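Local structure of ABC transporter ATP-binding protein (Leptospira interrogans serovar Copenhageni, 4HZI) at residues K108-L113 with P192-M197; L174-K179 with L206-D211. The protein probably binds and hydrolyses ATP as the nucleotide-binding subunit of an ABC transporter involved in manganese utilization and tolerance. All blocks are in the same frame, centred on the assembly; numbering follows the deposited sequence.

Contact 1. Residues K108-L113 with P192-M197; sequences KRIGIL and PDFLIM
I110–L113 and F194–M197 pair as parallel strands at one margin of the chain's six-stranded mixed sheet, where 110-113 is the outermost strand and 194-198 its inner neighbour. G111 supplies both of its backbone polar groups to this pairing: its N gives a hydrogen bond to F194 O (2.8 Å), and its O takes one from I196 N (2.7 Å). I196 O then accepts from L113 N, nearly straight at 175°. Side chains alternate across the two faces of the sheet. On one, F194 lies alongside I110; CG1 of I110 meets CE1 of the ring at 3.5 Å, while CG2 sits over one ring face, displaced toward the rim, in a CH-pi contact. The same face carries I112 and I196, whose CD1 atoms come within 3.6 Å of each other. In sequence, FLIM followed by D198 matches the Walker B strand of ABC ATPases, so this pairing joins that strand to the edge of the presumed nucleotide-binding core. The other face holds L113 against M197, CB to CG, and L195, whose CD1 bends back to G111 O (3.4 Å); helix 176-188 packs there against L113 and L195. At the strands' entry, a bend at CG–CD (chi3 59°) turns R109 NE onto D193 OD2 in a 2.8 Å salt bridge. NH2 grips the same oxygen at 3.2 Å; both bonds lie close to the guanidinium plane, which stands almost perpendicular to the carboxylate (85°). Beside this pair, R109 O accepts from D193 N, and P192 CB rests 3.3 Å from that carbonyl oxygen.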
ATOM      1  N   LYS A 108      27.087   6.226   7.935  1.00 43.15           N
ATOM      2  CA  LYS A 108      26.957   7.401   8.801  1.00 44.18           C
ATOM      3  C   LYS A 108      26.499   8.606   7.984  1.00 41.01           C
ATOM      4  O   LYS A 108      25.756   9.451   8.468  1.00 42.07           O
ATOM      5  CB  LYS A 108      28.302   7.696   9.478  1.00 51.42           C
ATOM      6  CG  LYS A 108      28.369   9.031  10.207  1.00 67.69           C
ATOM      7  CD  LYS A 108      29.631   9.152  11.057  1.00 80.60           C
ATOM      8  CE  LYS A 108      29.477  10.232  12.127  1.00 82.92           C
ATOM      9  NZ  LYS A 108      30.781  10.617  12.742  1.00 83.32           N
ATOM     10  N   ARG A 109      26.934   8.682   6.733  1.00 36.98           N
ATOM     11  CA  ARG A 109      26.585   9.810   5.843  1.00 31.95           C
ATOM     12  C   ARG A 109      25.261   9.748   5.033  1.00 28.77           C
ATOM     13  O   ARG A 109      24.885  10.725   4.366  1.00 29.86           O
ATOM     14  CB  ARG A 109      27.751  10.070   4.912  1.00 34.78           C
ATOM     15  CG  ARG A 109      29.060  10.231   5.695  1.00 40.00           C
ATOM     16  CD  ARG A 109      30.250  10.111   4.781  1.00 47.75           C
ATOM     17  NE  ARG A 109      30.213  11.108   3.717  1.00 49.50           N
ATOM     18  CZ  ARG A 109      31.110  11.173   2.736  1.00 50.75           C
ATOM     19  NH1 ARG A 109      32.119  10.295   2.693  1.00 53.41           N
ATOM     20  NH2 ARG A 109      31.005  12.115   1.805  1.00 48.44           N
ATOM     21  N   ILE A 110      24.574   8.622   5.079  1.00 30.19           N
ATOM     22  CA  ILE A 110      23.313   8.419   4.374  1.00 29.09           C
ATOM     23  C   ILE A 110      22.231   8.072   5.380  1.00 33.98           C
ATOM     24  O   ILE A 110      22.313   7.026   6.035  1.00 34.17           O
ATOM     25  CB  ILE A 110      23.414   7.288   3.356  1.00 30.18           C
ATOM     26  CG1 ILE A 110      24.526   7.567   2.339  1.00 29.53           C
ATOM     27  CG2 ILE A 110      22.077   7.117   2.644  1.00 27.06           C
ATOM     28  CD1 ILE A 110      24.651   6.494   1.233  1.00 35.52           C
ATOM     29  N   GLY A 111      21.233   8.949   5.539  1.00 26.03           N
ATOM     30  CA  GLY A 111      20.086   8.630   6.402  1.00 29.38           C
ATOM     31  C   GLY A 111      19.109   7.734   5.683  1.00 32.68           C
ATOM     32  O   GLY A 111      18.915   7.889   4.490  1.00 33.71           O
ATOM     33  N   ILE A 112      18.494   6.799   6.390  1.00 27.48           N
ATOM     34  CA  ILE A 112      17.484   5.941   5.820  1.00 30.46           C
ATOM     35  C   ILE A 112      16.225   6.010   6.613  1.00 32.09           C
ATOM     36  O   ILE A 112      16.263   5.854   7.850  1.00 31.35           O
ATOM     37  CB  ILE A 112      17.854   4.439   5.866  1.00 37.68           C
ATOM     38  CG1 ILE A 112      19.158   4.174   5.157  1.00 43.49           C
ATOM     39  CG2 ILE A 112      16.709   3.606   5.255  1.00 39.98           C
ATOM     40  CD1 ILE A 112      19.060   4.324   3.661  1.00 45.09           C
ATOM     41  N   LEU A 113      15.113   6.229   5.921  1.00 28.53           N
ATOM     42  CA  LEU A 113      13.798   6.062   6.531  1.00 32.28           C
ATOM     43  C   LEU A 113      13.178   4.802   5.912  1.00 33.85           C
ATOM     44  O   LEU A 113      12.783   4.791   4.727  1.00 30.55           O
ATOM     45  CB  LEU A 113      12.930   7.292   6.286  1.00 31.06           C
ATOM     46  CG  LEU A 113      11.658   7.478   7.153  1.00 35.12           C
ATOM     47  CD1 LEU A 113      10.872   8.697   6.706  1.00 30.17           C
ATOM     48  CD2 LEU A 113      10.728   6.288   7.178  1.00 33.86           C
ATOM     49  N   PRO A 192      23.175  13.585   8.081  1.00 33.58           N
ATOM     50  CA  PRO A 192      23.736  12.949   6.894  1.00 34.56           C
ATOM     51  C   PRO A 192      23.800  13.852   5.685  1.00 31.52           C
ATOM     52  O   PRO A 192      23.092  14.834   5.602  1.00 36.89           O
ATOM     53  CB  PRO A 192      22.763  11.799   6.631  1.00 31.92           C
ATOM     54  CG  PRO A 192      21.450  12.309   7.136  1.00 33.34           C
ATOM     55  CD  PRO A 192      21.797  13.155   8.337  1.00 35.58           C
ATOM     56  N   ASP A 193      24.594  13.454   4.712  1.00 31.82           N
ATOM     57  CA  ASP A 193      24.773  14.201   3.460  1.00 31.23           C
ATOM     58  C   ASP A 193      23.495  14.146   2.641  1.00 31.01           C
ATOM     59  O   ASP A 193      23.113  15.121   1.982  1.00 30.49           O
ATOM     60  CB  ASP A 193      25.919  13.565   2.668  1.00 39.30           C
ATOM     61  CG  ASP A 193      27.297  13.759   3.329  1.00 48.37           C
ATOM     62  OD1 ASP A 193      27.447  14.716   4.108  1.00 49.71           O
ATOM     63  OD2 ASP A 193      28.230  12.959   3.044  1.00 58.94           O
ATOM     64  N   PHE A 194      22.839  12.991   2.681  1.00 29.04           N
ATOM     65  CA  PHE A 194      21.568  12.772   2.009  1.00 29.95           C
ATOM     66  C   PHE A 194      20.681  11.718   2.691  1.00 24.69           C
ATOM     67  O   PHE A 194      21.143  10.898   3.502  1.00 26.39           O
ATOM     68  CB  PHE A 194      21.709  12.597   0.489  1.00 32.70           C
ATOM     69  CG  PHE A 194      21.879  11.183  -0.001  1.00 30.56           C
ATOM     70  CD1 PHE A 194      23.115  10.585   0.017  1.00 37.21           C
ATOM     71  CD2 PHE A 194      20.825  10.505  -0.550  1.00 34.34           C
ATOM     72  CE1 PHE A 194      23.290   9.300  -0.481  1.00 33.78           C
ATOM     73  CE2 PHE A 194      20.972   9.209  -1.038  1.00 28.22           C
ATOM     74  CZ  PHE A 194      22.186   8.607  -0.988  1.00 27.51           C
ATOM     75  N   LEU A 195      19.403  11.766   2.359  1.00 23.16           N
ATOM     76  CA  LEU A 195      18.396  10.926   2.965  1.00 24.62           C
ATOM     77  C   LEU A 195      17.721  10.049   1.929  1.00 24.75           C
ATOM     78  O   LEU A 195      17.303  10.498   0.856  1.00 23.83           O
ATOM     79  CB  LEU A 195      17.338  11.808   3.616  1.00 27.58           C
ATOM     80  CG  LEU A 195      16.089  11.127   4.164  1.00 38.77           C
ATOM     81  CD1 LEU A 195      16.369  10.034   5.192  1.00 38.52           C
ATOM     82  CD2 LEU A 195      15.266  12.220   4.822  1.00 42.58           C
ATOM     83  N   ILE A 196      17.585   8.781   2.256  1.00 22.64           N
ATOM     84  CA  ILE A 196      16.767   7.896   1.439  1.00 24.32           C
ATOM     85  C   ILE A 196      15.454   7.587   2.136  1.00 24.52           C
ATOM     86  O   ILE A 196      15.450   7.090   3.255  1.00 24.45           O
ATOM     87  CB  ILE A 196      17.475   6.555   1.168  1.00 25.05           C
ATOM     88  CG1 ILE A 196      18.815   6.737   0.489  1.00 29.22           C
ATOM     89  CG2 ILE A 196      16.555   5.685   0.330  1.00 27.01           C
ATOM     90  CD1 ILE A 196      19.609   5.425   0.331  1.00 31.45           C
ATOM     91  N   MET A 197      14.330   7.915   1.504  1.00 24.43           N
ATOM     92  CA  MET A 197      13.029   7.571   2.039  1.00 23.23           C
ATOM     93  C   MET A 197      12.414   6.456   1.179  1.00 25.50           C
ATOM     94  O   MET A 197      11.961   6.672   0.064  1.00 23.37           O
ATOM     95  CB  MET A 197      12.107   8.771   2.080  1.00 25.38           C
ATOM     96  CG  MET A 197      12.569   9.769   3.130  1.00 30.20           C
ATOM     97  SD  MET A 197      11.482  11.167   3.147  1.00 34.77           S
ATOM     98  CE  MET A 197      12.439  12.195   2.046  1.00 30.53           C
TER

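Contact 2. Residues L174-K179 with L206-D211; sequences LSSGEK and LTARED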
ATOM      1  N   LEU A 174       1.782   6.572  19.047  1.00 39.24           N
ATOM      2  CA  LEU A 174       1.607   7.590  18.025  1.00 39.20           C
ATOM      3  C   LEU A 174       0.647   7.112  16.926  1.00 35.85           C
ATOM      4  O   LEU A 174       0.558   5.898  16.658  1.00 36.97           O
ATOM      5  CB  LEU A 174       2.961   7.929  17.397  1.00 37.94           C
ATOM      6  CG  LEU A 174       4.043   8.495  18.328  1.00 40.79           C
ATOM      7  CD1 LEU A 174       5.342   8.601  17.546  1.00 47.16           C
ATOM      8  CD2 LEU A 174       3.658   9.847  18.889  1.00 40.37           C
ATOM      9  N   SER A 175      -0.025   8.071  16.292  1.00 37.43           N
ATOM     10  CA  SER A 175      -0.788   7.822  15.064  1.00 38.91           C
ATOM     11  C   SER A 175       0.180   7.311  13.957  1.00 40.02           C
ATOM     12  O   SER A 175       1.408   7.480  14.043  1.00 33.46           O
ATOM     13  CB  SER A 175      -1.516   9.091  14.633  1.00 38.30           C
ATOM     14  OG  SER A 175      -0.647   9.976  13.913  1.00 36.30           O
ATOM     15  N   SER A 176      -0.358   6.669  12.935  1.00 33.02           N
ATOM     16  CA  SER A 176       0.470   6.004  11.969  1.00 32.79           C
ATOM     17  C   SER A 176       1.306   7.045  11.216  1.00 26.69           C
ATOM     18  O   SER A 176       2.457   6.789  10.970  1.00 30.83           O
ATOM     19  CB  SER A 176      -0.383   5.175  10.995  1.00 34.78           C
ATOM     20  OG  SER A 176      -1.274   6.046  10.333  1.00 37.72           O
ATOM     21  N   GLY A 177       0.736   8.219  10.931  1.00 27.91           N
ATOM     22  CA  GLY A 177       1.487   9.295  10.202  1.00 33.52           C
ATOM     23  C   GLY A 177       2.587   9.922  11.070  1.00 34.85           C
ATOM     24  O   GLY A 177       3.700  10.217  10.611  1.00 27.79           O
ATOM     25  N   GLU A 178       2.267  10.083  12.346  1.00 32.25           N
ATOM     26  CA  GLU A 178       3.228  10.543  13.352  1.00 33.65           C
ATOM     27  C   GLU A 178       4.410   9.619  13.536  1.00 28.26           C
ATOM     28  O   GLU A 178       5.509  10.112  13.729  1.00 30.49           O
ATOM     29  CB  GLU A 178       2.526  10.722  14.708  1.00 34.91           C
ATOM     30  CG  GLU A 178       1.561  11.871  14.693  1.00 39.61           C
ATOM     31  CD  GLU A 178       0.715  12.014  15.956  1.00 47.78           C
ATOM     32  OE1 GLU A 178       0.547  11.045  16.726  1.00 44.81           O
ATOM     33  OE2 GLU A 178       0.189  13.127  16.136  1.00 51.59           O
ATOM     34  N   LYS A 179       4.220   8.297  13.495  1.00 29.64           N
ATOM     35  CA  LYS A 179       5.366   7.389  13.571  1.00 31.63           C
ATOM     36  C   LYS A 179       6.358   7.687  12.461  1.00 32.90           C
ATOM     37  O   LYS A 179       7.566   7.647  12.688  1.00 27.47           O
ATOM     38  CB  LYS A 179       4.926   5.951  13.488  1.00 36.09           C
ATOM     39  CG  LYS A 179       4.233   5.504  14.756  1.00 41.35           C
ATOM     40  CD  LYS A 179       3.745   4.080  14.642  1.00 44.04           C
ATOM     41  CE  LYS A 179       2.844   3.766  15.821  1.00 44.30           C
ATOM     42  NZ  LYS A 179       2.538   2.338  15.806  1.00 47.44           N
ATOM     43  N   LEU A 206      -5.085   7.668   3.497  1.00 25.40           N
ATOM     44  CA  LEU A 206      -5.044   9.008   2.904  1.00 32.40           C
ATOM     45  C   LEU A 206      -4.796  10.133   3.957  1.00 29.73           C
ATOM     46  O   LEU A 206      -4.055  11.080   3.712  1.00 27.43           O
ATOM     47  CB  LEU A 206      -6.363   9.182   2.182  1.00 37.17           C
ATOM     48  CG  LEU A 206      -6.912  10.363   1.436  1.00 48.86           C
ATOM     49  CD1 LEU A 206      -8.209   9.880   0.800  1.00 50.35           C
ATOM     50  CD2 LEU A 206      -7.194  11.527   2.351  1.00 49.65           C
ATOM     51  N   THR A 207      -5.410   9.997   5.115  1.00 27.63           N
ATOM     52  CA  THR A 207      -5.372  10.998   6.179  1.00 28.85           C
ATOM     53  C   THR A 207      -3.979  10.992   6.816  1.00 28.34           C
ATOM     54  O   THR A 207      -3.367  12.044   7.053  1.00 27.04           O
ATOM     55  CB  THR A 207      -6.458  10.691   7.239  1.00 28.36           C
ATOM     56  OG1 THR A 207      -7.766  10.610   6.617  1.00 31.45           O
ATOM     57  CG2 THR A 207      -6.506  11.762   8.311  1.00 29.58           C
ATOM     58  N   ALA A 208      -3.499   9.802   7.121  1.00 24.26           N
ATOM     59  CA  ALA A 208      -2.184   9.627   7.693  1.00 28.00           C
ATOM     60  C   ALA A 208      -1.084  10.056   6.720  1.00 27.26           C
ATOM     61  O   ALA A 208      -0.029  10.610   7.140  1.00 27.39           O
ATOM     62  CB  ALA A 208      -1.998   8.184   8.090  1.00 29.27           C
ATOM     63  N   ARG A 209      -1.309   9.818   5.441  1.00 24.73           N
ATOM     64  CA  ARG A 209      -0.344  10.192   4.417  1.00 23.92           C
ATOM     65  C   ARG A 209      -0.253  11.719   4.335  1.00 26.12           C
ATOM     66  O   ARG A 209       0.831  12.290   4.264  1.00 27.33           O
ATOM     67  CB  ARG A 209      -0.741   9.606   3.041  1.00 28.65           C
ATOM     68  CG  ARG A 209       0.202   9.968   1.928  1.00 32.56           C
ATOM     69  CD  ARG A 209      -0.196   9.326   0.616  1.00 36.51           C
ATOM     70  NE  ARG A 209      -1.274  10.087   0.009  1.00 35.63           N
ATOM     71  CZ  ARG A 209      -2.279   9.611  -0.708  1.00 41.81           C
ATOM     72  NH1 ARG A 209      -2.428   8.328  -0.927  1.00 47.14           N
ATOM     73  NH2 ARG A 209      -3.171  10.471  -1.187  1.00 45.26           N
ATOM     74  N   GLU A 210      -1.407  12.368   4.333  1.00 26.09           N
ATOM     75  CA  GLU A 210      -1.447  13.828   4.376  1.00 30.10           C
ATOM     76  C   GLU A 210      -0.745  14.409   5.565  1.00 28.56           C
ATOM     77  O   GLU A 210      -0.055  15.428   5.436  1.00 31.41           O
ATOM     78  CB  GLU A 210      -2.859  14.343   4.319  1.00 38.04           C
ATOM     79  CG  GLU A 210      -3.294  14.597   2.913  1.00 48.36           C
ATOM     80  CD  GLU A 210      -2.353  15.559   2.195  1.00 46.02           C
ATOM     81  OE1 GLU A 210      -2.367  16.761   2.490  1.00 47.78           O
ATOM     82  OE2 GLU A 210      -1.604  15.093   1.334  1.00 44.65           O
ATOM     83  N   ASP A 211      -0.933  13.798   6.711  1.00 27.68           N
ATOM     84  CA  ASP A 211      -0.275  14.234   7.931  1.00 30.07           C
ATOM     85  C   ASP A 211       1.258  14.181   7.808  1.00 30.91           C
ATOM     86  O   ASP A 211       1.982  15.146   8.125  1.00 31.07           O
ATOM     87  CB  ASP A 211      -0.707  13.346   9.072  1.00 30.15           C
ATOM     88  CG  ASP A 211      -0.268  13.873  10.442  1.00 32.99           C
ATOM     89  OD1 ASP A 211      -0.003  15.091  10.591  1.00 39.64           O
ATOM     90  OD2 ASP A 211      -0.117  13.050  11.350  1.00 33.89           O
TER
HETATM   91  O   HOH W   1      -1.215  10.174  11.376  1.00 35.28           O
HETATM   92  O   HOH W   2      -0.961  14.112  13.579  1.00 44.86           O
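D211, near the start of helix 206-222, reaches toward the LSSGE sequence of 174-178, which corresponds to the ABC signature motif and opens helix 176-188. Its CB points at this neighbour, and with CG trans to the backbone N (chi1 -170°) the carboxylate is carried into the gap between the helices. From there the two oxygens part ways. OD1 makes a salt bridge with K181, further along the signature helix. OD2 lies 3.9 Å from E178 CG and accepts from two waters, so segments 174-179 and 206-211 meet through solvent at this oxygen. Water 1 donates to D211 OD2 (3.1 Å), lies 2.6 Å from S175 OG and accepts a weak bond from G177 N. It thus ties the aspartate to the N-terminus of helix 176-188, where S175 and E178 form a capping box: S175 N donates to E178 OE1 at 3.1 Å, and E178 N returns a weak bond to S175 OG. Closer to the start of helix 206-222 the backbones come close, G177 CA and A208 CA being 4.5 Å apart, and the side chains touch where S176 OG lies 3.2 Å from A208 CB. R68 of the second subunit, in its probable P-loop, packs on T207 and A208 beside the signature sequence, as expected if the chains pair in the head-to-tail manner of ABC dimers. Between the carboxylates of D211 and E178, like charges that K181 probably offsets in part, water 2 donates to both, to D211 OD2 at 2.6 Å and to E178 OE2 at 3.0 Å.

In the fold
The segments alternate along the chain, 108-113, 174-179, 192-197 and 206-211, so the two contacts interlock. Helix 176-188, strand 194-198 and helix 206-222 follow one another: in sequence, strand 194-198 of contact 1 comes between the two helices whose N-terminal ends form contact 2. Centres are about 21 Å apart and the nearest atoms about 6 Å, without touching; the further course of helix 176-188 covers one face of the strand pair through L183 and F184. Contact 1 belongs to the sheet near the middle of the chain, contact 2 to a more peripheral surface beside the second subunit. The chain thus runs from the signature helix through the presumed Walker B strand to a helix that touches the second subunit.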